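Probable translation initiation factor eIF-2B subunit epsilon (Schizosaccharomyces pombe, PDB 5B04) acts as a subunit of the eIF2B complex, which catalyses the exchange of GDP for GTP on the gamma subunit of translation initiation factor eIF2. Local coordinates at residues I[52-57]-I[128-133]; I[179-184]-I[211-216]; I[365-370]-I[382-387]. One frame throughout, in Å; residues are numbered along the deposited sequence.

Overall arrangement
From the N terminus the chain builds a nucleotidyl transferase-like region. Contact 1 closes a loop of 70 residues when strand 130-132 returns to helix 50-61. Contact 2 follows with a shorter loop. It joins the end of strand 175-179 to the start of strand 212-226, at the edge where the eIF2B gamma subunit binds. Contact 3 closes the shortest loop, one turn of the left-handed beta-helix. The three loops lie in series; none encloses or crosses another. The centres of contacts 2 and 3 are about 44 Å apart, on opposite sides of the chain's centre. Contact 1 comes first, its centre about 28 Å from that of contact 2 and 22 Å from that of contact 3.

Contact 1 (I[52-57]-I[128-133]); sequences EYTFEF and GDVVSN
Thr54 meets the strand side with its hydroxyl, and Tyr53 and Phe57 meet it with their rings. Helix 50-61 packs here on strand 130-132 in the buried interior of the nucleotidyl transferase-like domain, a family of the GT-A clan. The axes of the two short segments approach to 6.5 Å. The Thr54 side chain lies at about a right angle to those of Asp129 and Val130. Its OG1 gives a hydrogen bond to Asp129 OD1 at 2.8 Å, using the anti lone pair of that oxygen. The same OG1 accepts from Val130 N at 3.0 Å, along a bent path with 138° at the hydrogen. Thr54 OG1 stands beside its own backbone N (chi1 -58°), and from there it meets both the Asp129 carboxylate and the Val130 N-H.

Tyr53 turns one ring face to Val131. Val131 CG1 sits 3.9 Å from the centroid of the Tyr53 ring, in a CH-pi contact displaced toward the CG end. The phenol end leads away from the strand.

Phe57 takes a different first torsion from Tyr53. Its CG is anti to the backbone N (chi1 169°), and the ring reaches along the strand between Val130 and Ser132. Val130 CG2 comes to 3.5 Å from Phe57 CD2, and Ser132 CB lies at the same distance from Phe57 CD1. Both approach the ring obliquely. Ile223 of strand 212-226 packs on Phe57 and Val130.

Ser132 OG bonds to Tyr270 O, and Asp129 OD2 forms a salt bridge with Arg40. The two Asp129 oxygens thus have separate duties. Thr54 OG1 accepts from a backbone N-H and donates to a carboxylate; the two bonds probably fix the rotation of its hydroxyl within an otherwise largely apolar seam.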
ATOM      1  N   GLU I  52      21.653  48.820  15.364  1.00 50.67           N
ATOM      2  CA  GLU I  52      22.055  47.428  15.187  1.00 49.40           C
ATOM      3  C   GLU I  52      21.541  46.860  13.868  1.00 52.01           C
ATOM      4  O   GLU I  52      22.211  46.049  13.230  1.00 46.05           O
ATOM      5  CB  GLU I  52      21.560  46.574  16.356  1.00 49.11           C
ATOM      6  CG  GLU I  52      22.342  46.771  17.646  1.00 57.62           C
ATOM      7  CD  GLU I  52      23.713  46.119  17.602  1.00 67.19           C
ATOM      8  OE1 GLU I  52      23.940  45.266  16.719  1.00 66.91           O
ATOM      9  OE2 GLU I  52      24.562  46.461  18.453  1.00 60.34           O
ATOM     10  N   TYR I  53      20.351  47.293  13.466  1.00 43.09           N
ATOM     11  CA  TYR I  53      19.780  46.886  12.189  1.00 44.66           C
ATOM     12  C   TYR I  53      20.623  47.391  11.027  1.00 45.19           C
ATOM     13  O   TYR I  53      20.910  46.650  10.086  1.00 48.80           O
ATOM     14  CB  TYR I  53      18.349  47.402  12.049  1.00 48.41           C
ATOM     15  CG  TYR I  53      17.337  46.679  12.908  1.00 50.32           C
ATOM     16  CD1 TYR I  53      16.872  45.421  12.552  1.00 57.13           C
ATOM     17  CD2 TYR I  53      16.835  47.262  14.065  1.00 54.05           C
ATOM     18  CE1 TYR I  53      15.942  44.758  13.328  1.00 63.94           C
ATOM     19  CE2 TYR I  53      15.904  46.605  14.847  1.00 55.82           C
ATOM     20  CZ  TYR I  53      15.461  45.354  14.473  1.00 67.46           C
ATOM     21  OH  TYR I  53      14.534  44.692  15.245  1.00 70.60           O
ATOM     22  N   THR I  54      21.010  48.661  11.102  1.00 60.14           N
ATOM     23  CA  THR I  54      21.831  49.285  10.072  1.00 59.10           C
ATOM     24  C   THR I  54      23.160  48.556   9.920  1.00 56.35           C
ATOM     25  O   THR I  54      23.613  48.298   8.806  1.00 60.40           O
ATOM     26  CB  THR I  54      22.097  50.770  10.388  1.00 54.75           C
ATOM     27  OG1 THR I  54      20.850  51.466  10.501  1.00 57.85           O
ATOM     28  CG2 THR I  54      22.930  51.410   9.289  1.00 65.58           C
ATOM     29  N   PHE I  55      23.773  48.214  11.049  1.00 47.34           N
ATOM     30  CA  PHE I  55      25.050  47.509  11.046  1.00 54.57           C
ATOM     31  C   PHE I  55      24.923  46.096  10.484  1.00 54.29           C
ATOM     32  O   PHE I  55      25.763  45.661   9.698  1.00 54.37           O
ATOM     33  CB  PHE I  55      25.635  47.460  12.458  1.00 64.86           C
ATOM     34  CG  PHE I  55      26.237  48.757  12.910  1.00 67.18           C
ATOM     35  CD1 PHE I  55      26.610  49.721  11.988  1.00 64.83           C
ATOM     36  CD2 PHE I  55      26.434  49.013  14.256  1.00 67.12           C
ATOM     37  CE1 PHE I  55      27.166  50.916  12.399  1.00 54.30           C
ATOM     38  CE2 PHE I  55      26.990  50.206  14.674  1.00 66.34           C
ATOM     39  CZ  PHE I  55      27.358  51.158  13.744  1.00 63.24           C
ATOM     40  N   GLU I  56      23.873  45.386  10.888  1.00 57.90           N
ATOM     41  CA  GLU I  56      23.623  44.040  10.379  1.00 55.47           C
ATOM     42  C   GLU I  56      23.370  44.067   8.876  1.00 54.04           C
ATOM     43  O   GLU I  56      23.647  43.096   8.172  1.00 61.56           O
ATOM     44  CB  GLU I  56      22.434  43.399  11.102  1.00 40.82           C
ATOM     45  CG  GLU I  56      22.720  42.980  12.537  1.00 43.32           C
ATOM     46  CD  GLU I  56      23.634  41.771  12.632  1.00 67.09           C
ATOM     47  OE1 GLU I  56      23.825  41.080  11.608  1.00 54.96           O
ATOM     48  OE2 GLU I  56      24.163  41.512  13.733  1.00 58.32           O
ATOM     49  N   PHE I  57      22.844  45.188   8.393  1.00 52.87           N
ATOM     50  CA  PHE I  57      22.601  45.377   6.969  1.00 56.42           C
ATOM     51  C   PHE I  57      23.903  45.620   6.214  1.00 58.24           C
ATOM     52  O   PHE I  57      24.152  45.007   5.177  1.00 60.46           O
ATOM     53  CB  PHE I  57      21.638  46.542   6.743  1.00 51.80           C
ATOM     54  CG  PHE I  57      21.534  46.973   5.308  1.00 55.41           C
ATOM     55  CD1 PHE I  57      20.891  46.176   4.377  1.00 57.55           C
ATOM     56  CD2 PHE I  57      22.074  48.178   4.893  1.00 57.93           C
ATOM     57  CE1 PHE I  57      20.790  46.572   3.057  1.00 58.60           C
ATOM     58  CE2 PHE I  57      21.976  48.582   3.575  1.00 57.76           C
ATOM     59  CZ  PHE I  57      21.332  47.777   2.657  1.00 57.91           C
ATOM     60  N   GLY I 128      20.036  58.262   8.360  1.00 74.57           N
ATOM     61  CA  GLY I 128      19.171  57.695   9.380  1.00 57.89           C
ATOM     62  C   GLY I 128      19.576  56.272   9.713  1.00 69.76           C
ATOM     63  O   GLY I 128      20.765  55.959   9.786  1.00 79.94           O
ATOM     64  N   ASP I 129      18.588  55.408   9.915  1.00 67.26           N
ATOM     65  CA  ASP I 129      18.850  53.994  10.160  1.00 64.76           C
ATOM     66  C   ASP I 129      17.967  53.116   9.284  1.00 60.16           C
ATOM     67  O   ASP I 129      16.766  53.358   9.154  1.00 58.70           O
ATOM     68  CB  ASP I 129      18.637  53.647  11.635  1.00 60.97           C
ATOM     69  CG  ASP I 129      19.782  54.113  12.514  1.00 83.58           C
ATOM     70  OD1 ASP I 129      20.875  53.513  12.435  1.00 79.36           O
ATOM     71  OD2 ASP I 129      19.588  55.075  13.286  1.00 87.46           O
ATOM     72  N   VAL I 130      18.566  52.095   8.683  1.00 52.72           N
ATOM     73  CA  VAL I 130      17.829  51.199   7.803  1.00 59.14           C
ATOM     74  C   VAL I 130      17.556  49.848   8.452  1.00 58.57           C
ATOM     75  O   VAL I 130      18.307  49.385   9.312  1.00 46.78           O
ATOM     76  CB  VAL I 130      18.577  50.960   6.474  1.00 58.17           C
ATOM     77  CG1 VAL I 130      18.866  52.275   5.784  1.00 62.38           C
ATOM     78  CG2 VAL I 130      19.867  50.199   6.717  1.00 67.10           C
ATOM     79  N   VAL I 131      16.456  49.234   8.034  1.00 56.49           N
ATOM     80  CA  VAL I 131      16.149  47.858   8.387  1.00 53.73           C
ATOM     81  C   VAL I 131      15.990  47.069   7.093  1.00 55.00           C
ATOM     82  O   VAL I 131      15.078  47.324   6.306  1.00 54.40           O
ATOM     83  CB  VAL I 131      14.874  47.753   9.249  1.00 54.48           C
ATOM     84  CG1 VAL I 131      15.165  48.160  10.680  1.00 54.60           C
ATOM     85  CG2 VAL I 131      13.769  48.622   8.674  1.00 75.83           C
ATOM     86  N   SER I 132      16.894  46.126   6.852  1.00 38.33           N
ATOM     87  CA  SER I 132      16.869  45.405   5.589  1.00 53.50           C
ATOM     88  C   SER I 132      17.636  44.092   5.622  1.00 56.69           C
ATOM     89  O   SER I 132      18.705  43.995   6.222  1.00 55.53           O
ATOM     90  CB  SER I 132      17.426  46.290   4.472  1.00 49.95           C
ATOM     91  OG  SER I 132      17.310  45.649   3.215  1.00 60.44           O
ATOM     92  N   ASN I 133      17.070  43.085   4.965  1.00 63.10           N
ATOM     93  CA  ASN I 133      17.752  41.819   4.753  1.00 57.48           C
ATOM     94  C   ASN I 133      18.195  41.695   3.300  1.00 61.84           C
ATOM     95  O   ASN I 133      18.574  40.616   2.845  1.00 74.49           O
ATOM     96  CB  ASN I 133      16.853  40.643   5.141  1.00 56.75           C
ATOM     97  CG  ASN I 133      15.473  40.735   4.519  1.00 59.11           C
ATOM     98  OD1 ASN I 133      15.193  41.635   3.725  1.00 59.43           O
ATOM     99  ND2 ASN I 133      14.601  39.799   4.874  1.00 62.96           N
TER

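Contact 2 (I[179-184]-I[211-216]); sequences IDKKTS and ELEVRN
Glu211 begins the segment by reaching toward Lys181. Glu211 OE1 lies 3.7 Å from Lys181 NZ, a long salt bridge between an exposed lysine and a partly exposed glutamate. The bent lysine chain (chi3 58°) passes alongside the carboxylate oxygen, its NZ no nearer than its CD and CE.

Leu212 comes next. Its CB points away from the other segment, but CD2 folds back to 3.6 Å from Ile179 O. Leu212 CA also makes a CA-H...O contact with that oxygen.

Glu213 forms the antiparallel hydrogen-bonded pair with Ile179. Glu213 N gives to Ile179 O at 2.8 Å, and Ile179 N gives to Glu213 O at 2.9 Å. Both bonds are nearly straight, 170° and 166° at the hydrogen. The Lys181 side chain crosses that of Glu213 at about a right angle, with Lys181 CG 3.7 Å from Glu213 CB. The extended Glu213 chain carries OE1 to a salt bridge with Arg230 of the neighbouring eIF2B gamma subunit.

Arg215 shares a sheet face with Glu213 and Ile179. Arg215 CD lies 4.2 Å from Ile179 CD1. The guanidinium has salt bridges to Asp217 and Glu161.

Residues 212-215 also pair with an antiparallel strand of the eIF2B gamma subunit. The arrangement is that of a strand within a continuous intersubunit beta-sheet, here running from epsilon into gamma.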
ATOM      1  N   ILE I 179      12.466  54.709 -15.742  1.00 67.57           N
ATOM      2  CA  ILE I 179      13.685  53.928 -15.894  1.00 64.58           C
ATOM      3  C   ILE I 179      13.785  53.248 -17.258  1.00 70.86           C
ATOM      4  O   ILE I 179      12.791  52.761 -17.795  1.00 84.07           O
ATOM      5  CB  ILE I 179      13.780  52.850 -14.795  1.00 54.80           C
ATOM      6  CG1 ILE I 179      13.161  53.360 -13.490  1.00 44.97           C
ATOM      7  CG2 ILE I 179      15.220  52.431 -14.580  1.00 65.93           C
ATOM      8  CD1 ILE I 179      13.247  52.376 -12.346  1.00 53.29           C
ATOM      9  N   ASP I 180      14.994  53.226 -17.814  1.00 74.62           N
ATOM     10  CA  ASP I 180      15.263  52.484 -19.040  1.00 79.25           C
ATOM     11  C   ASP I 180      15.157  50.994 -18.738  1.00 80.55           C
ATOM     12  O   ASP I 180      15.940  50.459 -17.957  1.00 78.40           O
ATOM     13  CB  ASP I 180      16.646  52.839 -19.595  1.00 75.82           C
ATOM     14  CG  ASP I 180      16.833  52.407 -21.040  1.00 85.88           C
ATOM     15  OD1 ASP I 180      16.347  51.319 -21.417  1.00 92.41           O
ATOM     16  OD2 ASP I 180      17.472  53.160 -21.803  1.00 87.78           O
ATOM     17  N   LYS I 181      14.191  50.327 -19.364  1.00 81.61           N
ATOM     18  CA  LYS I 181      13.832  48.957 -19.000  1.00 81.48           C
ATOM     19  C   LYS I 181      14.959  47.933 -19.137  1.00 84.88           C
ATOM     20  O   LYS I 181      14.874  46.842 -18.574  1.00 86.22           O
ATOM     21  CB  LYS I 181      12.637  48.495 -19.835  1.00 80.08           C
ATOM     22  CG  LYS I 181      11.307  49.058 -19.370  1.00 92.24           C
ATOM     23  CD  LYS I 181      10.149  48.321 -20.017  1.00 93.78           C
ATOM     24  CE  LYS I 181      10.200  46.834 -19.704  1.00 92.69           C
ATOM     25  NZ  LYS I 181       9.089  46.090 -20.358  1.00102.72           N
ATOM     26  N   LYS I 182      16.009  48.274 -19.876  1.00 82.06           N
ATOM     27  CA  LYS I 182      17.125  47.349 -20.056  1.00 84.11           C
ATOM     28  C   LYS I 182      18.338  47.747 -19.222  1.00 93.09           C
ATOM     29  O   LYS I 182      18.862  46.945 -18.450  1.00 96.32           O
ATOM     30  CB  LYS I 182      17.522  47.261 -21.529  1.00 99.73           C
ATOM     31  CG  LYS I 182      18.640  46.267 -21.800  1.00103.80           C
ATOM     32  CD  LYS I 182      19.054  46.279 -23.261  1.00103.13           C
ATOM     33  CE  LYS I 182      17.845  46.189 -24.176  1.00110.32           C
ATOM     34  NZ  LYS I 182      18.085  45.278 -25.330  1.00116.72           N
ATOM     35  N   THR I 183      18.780  48.990 -19.386  1.00 94.36           N
ATOM     36  CA  THR I 183      19.980  49.470 -18.712  1.00 81.80           C
ATOM     37  C   THR I 183      19.700  49.900 -17.274  1.00 79.94           C
ATOM     38  O   THR I 183      20.627  50.201 -16.521  1.00 90.28           O
ATOM     39  CB  THR I 183      20.610  50.650 -19.474  1.00 87.30           C
ATOM     40  OG1 THR I 183      19.650  51.705 -19.603  1.00 77.84           O
ATOM     41  CG2 THR I 183      21.054  50.208 -20.859  1.00 93.87           C
ATOM     42  N   SER I 184      18.421  49.919 -16.906  1.00 86.58           N
ATOM     43  CA  SER I 184      17.979  50.321 -15.569  1.00 83.02           C
ATOM     44  C   SER I 184      18.522  51.694 -15.175  1.00 81.02           C
ATOM     45  O   SER I 184      18.849  51.934 -14.013  1.00 85.58           O
ATOM     46  CB  SER I 184      18.383  49.275 -14.526  1.00 74.51           C
ATOM     47  OG  SER I 184      19.787  49.240 -14.343  1.00 88.16           O
ATOM     48  N   GLU I 211      12.852  52.517 -24.731  1.00101.14           N
ATOM     49  CA  GLU I 211      11.971  51.640 -23.974  1.00 96.84           C
ATOM     50  C   GLU I 211      12.018  52.425 -22.682  1.00 92.86           C
ATOM     51  O   GLU I 211      13.045  52.975 -22.356  1.00113.37           O
ATOM     52  CB  GLU I 211      12.207  50.137 -23.992  1.00101.52           C
ATOM     53  CG  GLU I 211      10.941  49.306 -23.941  1.00 94.03           C
ATOM     54  CD  GLU I 211      11.193  47.852 -24.246  1.00108.16           C
ATOM     55  OE1 GLU I 211      11.073  47.009 -23.340  1.00 91.63           O
ATOM     56  OE2 GLU I 211      11.515  47.550 -25.402  1.00127.59           O
ATOM     57  N   LEU I 212      10.931  52.466 -21.931  1.00 77.98           N
ATOM     58  CA  LEU I 212      10.894  53.323 -20.760  1.00 86.70           C
ATOM     59  C   LEU I 212       9.774  52.910 -19.847  1.00 89.15           C
ATOM     60  O   LEU I 212       8.646  52.795 -20.279  1.00 97.41           O
ATOM     61  CB  LEU I 212      10.817  54.821 -20.953  1.00 86.81           C
ATOM     62  CG  LEU I 212      12.106  55.531 -21.312  1.00 80.76           C
ATOM     63  CD1 LEU I 212      11.810  56.964 -21.686  1.00 89.56           C
ATOM     64  CD2 LEU I 212      13.051  55.499 -20.139  1.00 75.81           C
ATOM     65  N   GLU I 213      10.075  52.735 -18.570  1.00 87.37           N
ATOM     66  CA  GLU I 213       9.057  52.379 -17.607  1.00 84.94           C
ATOM     67  C   GLU I 213       8.842  53.464 -16.582  1.00 75.68           C
ATOM     68  O   GLU I 213       9.733  53.805 -15.851  1.00 69.13           O
ATOM     69  CB  GLU I 213       9.457  51.096 -16.899  1.00 76.82           C
ATOM     70  CG  GLU I 213       8.325  50.389 -16.187  1.00 79.95           C
ATOM     71  CD  GLU I 213       8.702  48.998 -15.752  1.00 85.74           C
ATOM     72  OE1 GLU I 213       7.812  48.198 -15.439  1.00 89.09           O
ATOM     73  OE2 GLU I 213       9.897  48.700 -15.727  1.00 87.13           O
ATOM     74  N   VAL I 214       7.625  53.970 -16.515  1.00 77.00           N
ATOM     75  CA  VAL I 214       7.206  54.937 -15.509  1.00 71.15           C
ATOM     76  C   VAL I 214       6.627  54.193 -14.313  1.00 75.87           C
ATOM     77  O   VAL I 214       5.595  53.533 -14.425  1.00 78.72           O
ATOM     78  CB  VAL I 214       6.162  55.924 -16.059  1.00 61.28           C
ATOM     79  CG1 VAL I 214       5.757  56.918 -14.983  1.00 63.44           C
ATOM     80  CG2 VAL I 214       6.709  56.644 -17.280  1.00 66.89           C
ATOM     81  N   ARG I 215       7.294  54.300 -13.168  1.00 66.54           N
ATOM     82  CA  ARG I 215       6.944  53.474 -12.021  1.00 64.59           C
ATOM     83  C   ARG I 215       6.558  54.281 -10.783  1.00 73.51           C
ATOM     84  O   ARG I 215       7.383  54.987 -10.203  1.00 77.20           O
ATOM     85  CB  ARG I 215       8.105  52.537 -11.685  1.00 62.32           C
ATOM     86  CG  ARG I 215       8.572  51.701 -12.864  1.00 68.35           C
ATOM     87  CD  ARG I 215       9.472  50.560 -12.424  1.00 79.09           C
ATOM     88  NE  ARG I 215       8.748  49.576 -11.627  1.00 72.73           N
ATOM     89  CZ  ARG I 215       9.236  48.389 -11.282  1.00 75.83           C
ATOM     90  NH1 ARG I 215      10.454  48.033 -11.669  1.00 78.76           N
ATOM     91  NH2 ARG I 215       8.506  47.555 -10.554  1.00 73.71           N
ATOM     92  N   ASN I 216       5.294  54.164 -10.390  1.00 67.90           N
ATOM     93  CA  ASN I 216       4.807  54.755  -9.151  1.00 66.60           C
ATOM     94  C   ASN I 216       4.610  53.660  -8.106  1.00 70.13           C
ATOM     95  O   ASN I 216       3.982  53.868  -7.068  1.00 68.31           O
ATOM     96  CB  ASN I 216       3.502  55.518  -9.397  1.00 62.47           C
ATOM     97  CG  ASN I 216       3.089  56.372  -8.212  1.00 68.89           C
ATOM     98  OD1 ASN I 216       3.902  56.684  -7.342  1.00 72.79           O
ATOM     99  ND2 ASN I 216       1.817  56.751  -8.171  1.00 87.14           N
TER

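Contact 3 (I[365-370]-I[382-387]); sequences AFLWED and AILANS
Trp368 leans its indole against the next coil, meeting Ile383 and Ala385. The Ile383 CG2 methyl is a bump beneath one ring face, toward the rim, and reaches to 3.7 Å from Trp368 CZ2. Across the same six-membered ring, Trp368 CE3 settles against Ala385 CB at 3.6 Å. With CG beside the backbone N (chi1 -61°), the indole leans toward residues 382-387.

Phe366 and Ile383 form the neighbouring step on the same side. Phe366 CB meets Ile383 CG1 at 3.9 Å, the two side chains crossing at a slant. Tyr280 of helix 277-288 packs its ring on Phe366, touches Ile383 and bonds through its hydroxyl to Trp368 NE1.

Leu367 and Leu384 point to the other face. They lie side by side like stacked pegs, and Ile373 of strand 372-373 packs against both.

The backbones run in the same direction, in register from Ala365 with Ala382 to Asp370 with Ser387. Parallel pairing links Phe366 N to Ala382 O, Leu384 N to Phe366 O and Trp368 N to Leu384 O. Past the corner, Ser387 N bonds to Glu369 O at 3.0 Å. Asn386 OD1 sits at the edge of the Trp368 ring system and takes a weak bond from Glu369 N at 3.3 Å.

These are successive coils of the left-handed beta-helix built from hexapeptide repeats. Residues at equivalent positions of the two coils stack: backbone bonds set the register, the leucines form an apolar column, and the aromatic face binds the coils to helix 277-288.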
ATOM      1  N   ALA I 365       0.429  49.536  21.541  1.00 60.88           N
ATOM      2  CA  ALA I 365       1.305  50.501  22.198  1.00 65.62           C
ATOM      3  C   ALA I 365       2.773  50.088  22.125  1.00 66.66           C
ATOM      4  O   ALA I 365       3.105  49.023  21.604  1.00 68.28           O
ATOM      5  CB  ALA I 365       0.883  50.690  23.647  1.00 60.06           C
ATOM      6  N   PHE I 366       3.648  50.942  22.647  1.00 66.24           N
ATOM      7  CA  PHE I 366       5.075  50.647  22.711  1.00 59.12           C
ATOM      8  C   PHE I 366       5.615  50.892  24.114  1.00 58.35           C
ATOM      9  O   PHE I 366       5.540  52.005  24.633  1.00 64.51           O
ATOM     10  CB  PHE I 366       5.856  51.490  21.702  1.00 54.09           C
ATOM     11  CG  PHE I 366       5.515  51.197  20.269  1.00 46.01           C
ATOM     12  CD1 PHE I 366       4.477  51.862  19.642  1.00 48.44           C
ATOM     13  CD2 PHE I 366       6.241  50.264  19.547  1.00 55.53           C
ATOM     14  CE1 PHE I 366       4.164  51.599  18.324  1.00 47.59           C
ATOM     15  CE2 PHE I 366       5.933  49.997  18.227  1.00 61.32           C
ATOM     16  CZ  PHE I 366       4.894  50.665  17.614  1.00 52.55           C
ATOM     17  N   LEU I 367       6.160  49.846  24.724  1.00 58.17           N
ATOM     18  CA  LEU I 367       6.750  49.954  26.052  1.00 46.67           C
ATOM     19  C   LEU I 367       8.234  49.623  26.016  1.00 58.22           C
ATOM     20  O   LEU I 367       8.626  48.523  25.625  1.00 66.03           O
ATOM     21  CB  LEU I 367       6.039  49.027  27.039  1.00 55.76           C
ATOM     22  CG  LEU I 367       4.882  49.584  27.869  1.00 54.18           C
ATOM     23  CD1 LEU I 367       3.775  50.148  26.991  1.00 45.99           C
ATOM     24  CD2 LEU I 367       4.345  48.489  28.774  1.00 71.30           C
ATOM     25  N   TRP I 368       9.059  50.578  26.424  1.00 62.93           N
ATOM     26  CA  TRP I 368      10.493  50.348  26.498  1.00 56.28           C
ATOM     27  C   TRP I 368      10.823  49.823  27.896  1.00 56.58           C
ATOM     28  O   TRP I 368       9.924  49.392  28.617  1.00 70.48           O
ATOM     29  CB  TRP I 368      11.259  51.628  26.157  1.00 52.67           C
ATOM     30  CG  TRP I 368      10.973  52.124  24.755  1.00 58.76           C
ATOM     31  CD1 TRP I 368      10.207  51.504  23.808  1.00 60.00           C
ATOM     32  CD2 TRP I 368      11.446  53.338  24.151  1.00 64.09           C
ATOM     33  NE1 TRP I 368      10.172  52.253  22.657  1.00 52.04           N
ATOM     34  CE2 TRP I 368      10.925  53.383  22.841  1.00 66.86           C
ATOM     35  CE3 TRP I 368      12.258  54.387  24.589  1.00 59.25           C
ATOM     36  CZ2 TRP I 368      11.189  54.437  21.968  1.00 61.65           C
ATOM     37  CZ3 TRP I 368      12.519  55.434  23.720  1.00 64.68           C
ATOM     38  CH2 TRP I 368      11.986  55.449  22.425  1.00 51.77           C
ATOM     39  N   GLU I 369      12.093  49.841  28.283  1.00 47.65           N
ATOM     40  CA  GLU I 369      12.504  49.172  29.519  1.00 58.64           C
ATOM     41  C   GLU I 369      11.990  49.837  30.798  1.00 66.75           C
ATOM     42  O   GLU I 369      11.791  51.049  30.850  1.00 63.49           O
ATOM     43  CB  GLU I 369      14.030  49.071  29.584  1.00 54.95           C
ATOM     44  CG  GLU I 369      14.629  48.098  28.585  1.00 61.96           C
ATOM     45  CD  GLU I 369      15.912  47.467  29.091  1.00 79.92           C
ATOM     46  OE1 GLU I 369      16.192  47.580  30.304  1.00 71.73           O
ATOM     47  OE2 GLU I 369      16.638  46.857  28.279  1.00 86.22           O
ATOM     48  N   ASP I 370      11.766  49.014  31.820  1.00 62.99           N
ATOM     49  CA  ASP I 370      11.437  49.468  33.173  1.00 61.01           C
ATOM     50  C   ASP I 370      10.175  50.324  33.281  1.00 63.88           C
ATOM     51  O   ASP I 370      10.039  51.117  34.213  1.00 68.50           O
ATOM     52  CB  ASP I 370      12.622  50.236  33.766  1.00 61.74           C
ATOM     53  CG  ASP I 370      13.854  49.367  33.928  1.00 84.62           C
ATOM     54  OD1 ASP I 370      14.636  49.256  32.960  1.00 87.97           O
ATOM     55  OD2 ASP I 370      14.038  48.792  35.021  1.00 79.17           O
ATOM     56  N   ALA I 382       0.670  54.304  21.885  1.00 71.35           N
ATOM     57  CA  ALA I 382       1.493  55.284  22.574  1.00 57.21           C
ATOM     58  C   ALA I 382       2.879  54.726  22.863  1.00 61.11           C
ATOM     59  O   ALA I 382       3.051  53.519  23.029  1.00 62.58           O
ATOM     60  CB  ALA I 382       0.819  55.726  23.860  1.00 57.25           C
ATOM     61  N   ILE I 383       3.867  55.611  22.921  1.00 64.67           N
ATOM     62  CA  ILE I 383       5.223  55.207  23.260  1.00 61.17           C
ATOM     63  C   ILE I 383       5.570  55.634  24.680  1.00 54.72           C
ATOM     64  O   ILE I 383       5.470  56.809  25.032  1.00 61.66           O
ATOM     65  CB  ILE I 383       6.255  55.796  22.283  1.00 60.80           C
ATOM     66  CG1 ILE I 383       5.963  55.325  20.857  1.00 58.76           C
ATOM     67  CG2 ILE I 383       7.664  55.401  22.696  1.00 66.95           C
ATOM     68  CD1 ILE I 383       7.008  55.746  19.848  1.00 56.68           C
ATOM     69  N   LEU I 384       5.966  54.663  25.495  1.00 49.91           N
ATOM     70  CA  LEU I 384       6.352  54.918  26.876  1.00 49.21           C
ATOM     71  C   LEU I 384       7.825  54.576  27.065  1.00 58.59           C
ATOM     72  O   LEU I 384       8.186  53.403  27.170  1.00 64.64           O
ATOM     73  CB  LEU I 384       5.487  54.108  27.847  1.00 52.43           C
ATOM     74  CG  LEU I 384       4.058  54.563  28.175  1.00 57.60           C
ATOM     75  CD1 LEU I 384       3.161  54.636  26.943  1.00 51.69           C
ATOM     76  CD2 LEU I 384       3.444  53.645  29.223  1.00 44.65           C
ATOM     77  N   ALA I 385       8.673  55.599  27.106  1.00 64.00           N
ATOM     78  CA  ALA I 385      10.115  55.393  27.197  1.00 59.37           C
ATOM     79  C   ALA I 385      10.527  54.793  28.540  1.00 58.48           C
ATOM     80  O   ALA I 385       9.678  54.460  29.366  1.00 56.67           O
ATOM     81  CB  ALA I 385      10.848  56.699  26.954  1.00 61.33           C
ATOM     82  N   ASN I 386      11.832  54.663  28.752  1.00 56.02           N
ATOM     83  CA  ASN I 386      12.357  53.962  29.921  1.00 61.35           C
ATOM     84  C   ASN I 386      11.922  54.554  31.259  1.00 62.68           C
ATOM     85  O   ASN I 386      11.811  55.771  31.409  1.00 55.12           O
ATOM     86  CB  ASN I 386      13.886  53.916  29.866  1.00 54.84           C
ATOM     87  CG  ASN I 386      14.407  53.318  28.576  1.00 68.52           C
ATOM     88  OD1 ASN I 386      13.650  52.749  27.793  1.00 76.11           O
ATOM     89  ND2 ASN I 386      15.710  53.435  28.353  1.00 99.94           N
ATOM     90  N   SER I 387      11.674  53.666  32.220  1.00 67.02           N
ATOM     91  CA  SER I 387      11.345  54.036  33.596  1.00 62.01           C
ATOM     92  C   SER I 387      10.164  54.995  33.708  1.00 69.48           C
ATOM     93  O   SER I 387      10.107  55.819  34.619  1.00 77.87           O
ATOM     94  CB  SER I 387      12.570  54.642  34.285  1.00 59.92           C
ATOM     95  OG  SER I 387      13.547  53.647  34.540  1.00 61.45           O
TER